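Local atomic coordinates of sulfotransferase (Mycobacterium tuberculosis, PDB entry 2ZQ5), a protein that probably transfers a sulfuryl group to an acceptor molecule, as expected of a member of the sulfotransferase family. Residues S309-V315 / D330-F335. Sequence-based numbering, arbitrary orientation.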
ATOM      1  N   SER A 309      19.766 -10.896  -9.754  1.00 10.68           N
ATOM      2  CA  SER A 309      19.222 -11.660  -8.637  1.00 10.11           C
ATOM      3  C   SER A 309      19.830 -11.271  -7.288  1.00  9.92           C
ATOM      4  O   SER A 309      19.259 -11.556  -6.240  1.00 11.48           O
ATOM      5  CB  SER A 309      19.402 -13.162  -8.882  1.00 12.61           C
ATOM      6  OG  SER A 309      20.758 -13.489  -9.121  1.00 16.53           O
ATOM      7  N   ALA A 310      20.985 -10.614  -7.316  1.00  8.73           N
ATOM      8  CA  ALA A 310      21.637 -10.183  -6.084  1.00  9.23           C
ATOM      9  C   ALA A 310      20.763  -9.165  -5.347  1.00  9.85           C
ATOM     10  O   ALA A 310      20.924  -8.942  -4.147  1.00 11.49           O
ATOM     11  CB  ALA A 310      22.997  -9.569  -6.400  1.00  9.88           C
ATOM     12  N   GLN A 311      19.835  -8.550  -6.072  1.00  7.91           N
ATOM     13  CA  GLN A 311      18.953  -7.547  -5.483  1.00  7.75           C
ATOM     14  C   GLN A 311      17.609  -8.098  -5.024  1.00  8.40           C
ATOM     15  O   GLN A 311      16.713  -7.332  -4.676  1.00  8.85           O
ATOM     16  CB  GLN A 311      18.718  -6.412  -6.478  1.00  6.19           C
ATOM     17  CG  GLN A 311      19.961  -5.576  -6.751  1.00  8.20           C
ATOM     18  CD  GLN A 311      19.738  -4.500  -7.797  1.00  8.46           C
ATOM     19  OE1 GLN A 311      18.951  -3.567  -7.600  1.00  9.26           O
ATOM     20  NE2 GLN A 311      20.428  -4.622  -8.922  1.00  7.61           N
ATOM     21  N   PHE A 312      17.473  -9.420  -5.009  1.00  7.36           N
ATOM     22  CA  PHE A 312      16.218 -10.051  -4.604  1.00  8.26           C
ATOM     23  C   PHE A 312      16.422 -11.124  -3.549  1.00  9.87           C
ATOM     24  O   PHE A 312      17.453 -11.798  -3.524  1.00 10.53           O
ATOM     25  CB  PHE A 312      15.528 -10.676  -5.820  1.00  8.47           C
ATOM     26  CG  PHE A 312      15.052  -9.675  -6.825  1.00  7.97           C
ATOM     27  CD1 PHE A 312      13.730  -9.237  -6.822  1.00  7.69           C
ATOM     28  CD2 PHE A 312      15.935  -9.136  -7.752  1.00  9.34           C
ATOM     29  CE1 PHE A 312      13.299  -8.273  -7.728  1.00  8.54           C
ATOM     30  CE2 PHE A 312      15.515  -8.173  -8.661  1.00  7.89           C
ATOM     31  CZ  PHE A 312      14.193  -7.737  -8.650  1.00  9.89           C
ATOM     32  N   TYR A 313      15.426 -11.278  -2.685  1.00  8.65           N
ATOM     33  CA  TYR A 313      15.469 -12.281  -1.629  1.00  8.90           C
ATOM     34  C   TYR A 313      14.062 -12.825  -1.423  1.00  9.63           C
ATOM     35  O   TYR A 313      13.098 -12.059  -1.377  1.00  9.14           O
ATOM     36  CB  TYR A 313      15.970 -11.668  -0.317  1.00 11.02           C
ATOM     37  CG  TYR A 313      16.265 -12.687   0.766  1.00 13.32           C
ATOM     38  CD1 TYR A 313      17.552 -13.189   0.945  1.00 15.78           C
ATOM     39  CD2 TYR A 313      15.251 -13.165   1.595  1.00 13.42           C
ATOM     40  CE1 TYR A 313      17.822 -14.143   1.924  1.00 16.98           C
ATOM     41  CE2 TYR A 313      15.509 -14.122   2.575  1.00 14.91           C
ATOM     42  CZ  TYR A 313      16.795 -14.603   2.733  1.00 15.61           C
ATOM     43  OH  TYR A 313      17.049 -15.546   3.706  1.00 19.59           O
ATOM     44  N   ASP A 314      13.948 -14.145  -1.311  1.00  9.49           N
ATOM     45  CA  ASP A 314      12.661 -14.795  -1.093  1.00 10.55           C
ATOM     46  C   ASP A 314      12.580 -15.311   0.332  1.00 10.93           C
ATOM     47  O   ASP A 314      13.472 -16.028   0.791  1.00 12.41           O
ATOM     48  CB  ASP A 314      12.480 -15.964  -2.061  1.00 11.09           C
ATOM     49  CG  ASP A 314      12.409 -15.518  -3.501  1.00 12.29           C
ATOM     50  OD1 ASP A 314      11.417 -14.851  -3.870  1.00 10.99           O
ATOM     51  OD2 ASP A 314      13.346 -15.829  -4.263  1.00 15.92           O
ATOM     52  N   VAL A 315      11.509 -14.946   1.028  1.00 11.32           N
ATOM     53  CA  VAL A 315      11.302 -15.373   2.404  1.00 12.55           C
ATOM     54  C   VAL A 315      10.081 -16.275   2.498  1.00 14.66           C
ATOM     55  O   VAL A 315       9.014 -15.936   1.991  1.00 12.92           O
ATOM     56  CB  VAL A 315      11.070 -14.167   3.342  1.00 14.33           C
ATOM     57  CG1 VAL A 315      10.719 -14.656   4.741  1.00 15.94           C
ATOM     58  CG2 VAL A 315      12.304 -13.289   3.382  1.00 17.77           C
ATOM     59  N   ASP A 330      19.681 -13.076   7.825  1.00 17.11           N
ATOM     60  CA  ASP A 330      20.059 -13.639   6.536  1.00 16.66           C
ATOM     61  C   ASP A 330      19.769 -12.655   5.405  1.00 14.88           C
ATOM     62  O   ASP A 330      20.471 -12.635   4.398  1.00 14.46           O
ATOM     63  CB  ASP A 330      19.328 -14.960   6.286  1.00 19.12           C
ATOM     64  CG  ASP A 330      20.020 -15.813   5.241  1.00 21.24           C
ATOM     65  OD1 ASP A 330      21.202 -16.159   5.449  1.00 23.32           O
ATOM     66  OD2 ASP A 330      19.393 -16.138   4.211  1.00 22.15           O
ATOM     67  N   ILE A 331      18.729 -11.843   5.573  1.00 13.86           N
ATOM     68  CA  ILE A 331      18.385 -10.843   4.568  1.00 13.44           C
ATOM     69  C   ILE A 331      19.512  -9.815   4.512  1.00 12.23           C
ATOM     70  O   ILE A 331      19.970  -9.438   3.432  1.00 11.74           O
ATOM     71  CB  ILE A 331      17.052 -10.144   4.913  1.00 11.58           C
ATOM     72  CG1 ILE A 331      15.894 -11.125   4.709  1.00 12.64           C
ATOM     73  CG2 ILE A 331      16.861  -8.903   4.043  1.00 12.91           C
ATOM     74  CD1 ILE A 331      14.554 -10.605   5.176  1.00 11.68           C
ATOM     75  N   TYR A 332      19.963  -9.366   5.681  1.00 13.31           N
ATOM     76  CA  TYR A 332      21.057  -8.402   5.743  1.00 13.36           C
ATOM     77  C   TYR A 332      22.317  -9.006   5.127  1.00 14.08           C
ATOM     78  O   TYR A 332      23.022  -8.350   4.362  1.00 13.78           O
ATOM     79  CB  TYR A 332      21.344  -7.999   7.191  1.00 13.48           C
ATOM     80  CG  TYR A 332      20.493  -6.860   7.715  1.00 12.97           C
ATOM     81  CD1 TYR A 332      19.108  -6.981   7.816  1.00 13.43           C
ATOM     82  CD2 TYR A 332      21.082  -5.666   8.132  1.00 12.47           C
ATOM     83  CE1 TYR A 332      18.330  -5.942   8.328  1.00 12.94           C
ATOM     84  CE2 TYR A 332      20.315  -4.623   8.642  1.00 12.84           C
ATOM     85  CZ  TYR A 332      18.941  -4.768   8.740  1.00 12.83           C
ATOM     86  OH  TYR A 332      18.180  -3.749   9.266  1.00 13.33           O
ATOM     87  N   ARG A 333      22.592 -10.263   5.465  1.00 15.58           N
ATOM     88  CA  ARG A 333      23.764 -10.954   4.939  1.00 16.55           C
ATOM     89  C   ARG A 333      23.713 -11.002   3.418  1.00 15.25           C
ATOM     90  O   ARG A 333      24.681 -10.656   2.741  1.00 16.45           O
ATOM     91  CB  ARG A 333      23.827 -12.384   5.484  1.00 18.39           C
ATOM     92  CG  ARG A 333      25.005 -13.195   4.954  1.00 20.84           C
ATOM     93  CD  ARG A 333      24.808 -14.687   5.192  1.00 23.71           C
ATOM     94  NE  ARG A 333      23.619 -15.189   4.505  1.00 26.74           N
ATOM     95  CZ  ARG A 333      23.462 -15.194   3.184  1.00 26.72           C
ATOM     96  NH1 ARG A 333      24.420 -14.726   2.395  1.00 27.76           N
ATOM     97  NH2 ARG A 333      22.340 -15.658   2.650  1.00 29.43           N
ATOM     98  N   HIS A 334      22.572 -11.434   2.887  1.00 15.47           N
ATOM     99  CA  HIS A 334      22.382 -11.540   1.447  1.00 14.72           C
ATOM    100  C   HIS A 334      22.660 -10.224   0.721  1.00 13.85           C
ATOM    101  O   HIS A 334      23.325 -10.208  -0.315  1.00 15.35           O
ATOM    102  CB  HIS A 334      20.952 -11.992   1.143  1.00 15.38           C
ATOM    103  CG  HIS A 334      20.676 -12.185  -0.316  1.00 16.12           C
ATOM    104  ND1 HIS A 334      21.239 -13.206  -1.051  1.00 16.87           N
ATOM    105  CD2 HIS A 334      19.903 -11.483  -1.178  1.00 16.53           C
ATOM    106  CE1 HIS A 334      20.824 -13.125  -2.302  1.00 16.77           C
ATOM    107  NE2 HIS A 334      20.013 -12.088  -2.406  1.00 18.14           N
ATOM    108  N   PHE A 335      22.149  -9.123   1.265  1.00 12.97           N
ATOM    109  CA  PHE A 335      22.335  -7.818   0.646  1.00 13.41           C
ATOM    110  C   PHE A 335      23.630  -7.116   1.051  1.00 14.37           C
ATOM    111  O   PHE A 335      23.877  -5.979   0.648  1.00 15.84           O
ATOM    112  CB  PHE A 335      21.139  -6.911   0.959  1.00 11.74           C
ATOM    113  CG  PHE A 335      19.841  -7.374   0.346  1.00 10.98           C
ATOM    114  CD1 PHE A 335      19.779  -7.762  -0.990  1.00 11.43           C
ATOM    115  CD2 PHE A 335      18.671  -7.375   1.094  1.00  9.88           C
ATOM    116  CE1 PHE A 335      18.562  -8.140  -1.569  1.00 11.26           C
ATOM    117  CE2 PHE A 335      17.448  -7.750   0.525  1.00 10.28           C
ATOM    118  CZ  PHE A 335      17.397  -8.132  -0.809  1.00 10.07           C
TER
HETATM  119  O   HOH W   1      22.822 -10.729  -2.905  1.00 24.55           O
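Tyr313 leaves the strand as a flat wedge that enters a hollow on the helix lined by Asp330, Ile331 and His334. With CG anti to the backbone N (chi1 -170°), the ring extends across to the helix. Ile331 CG1 rides over one ring face, a CH-pi contact 3.9 Å from the Tyr313 centroid, while the ring edge is turned toward the face of His334 in an offset edge-to-face pair with planes at 64°. At the far end of the wedge Tyr313 OH donates a very short hydrogen bond to Asp330 OD2, 2.5 Å away. The other oxygen, OD1, takes both NE and NH2 of Arg333 from one face of the carboxylate plane, which probably restrains its rotation. Two further bumps flank the wedge: Val315 CG2 meets Ile331 CD1 at 3.9 Å, and Phe335, a second aromatic knob, presents its ring edge to the backbone of Ala310-Phe312, its CZ 3.8 Å from Tyr313 CB. His334 NE2 gives a weak hydrogen bond to Phe312 O, and a water donates to both Ala310 O and His334 O. The axes of strand 312-315 and helix 330-334 run nearly antiparallel, at 161°. In the parallel alpha/beta sheet of this sulfotransferase fold, of the P-loop NTPase clan, helix 324-334 packs back against outermost strand 312-316, which pairs with strand 250-255; Phe312 packs on helices 239-245 and 282-304.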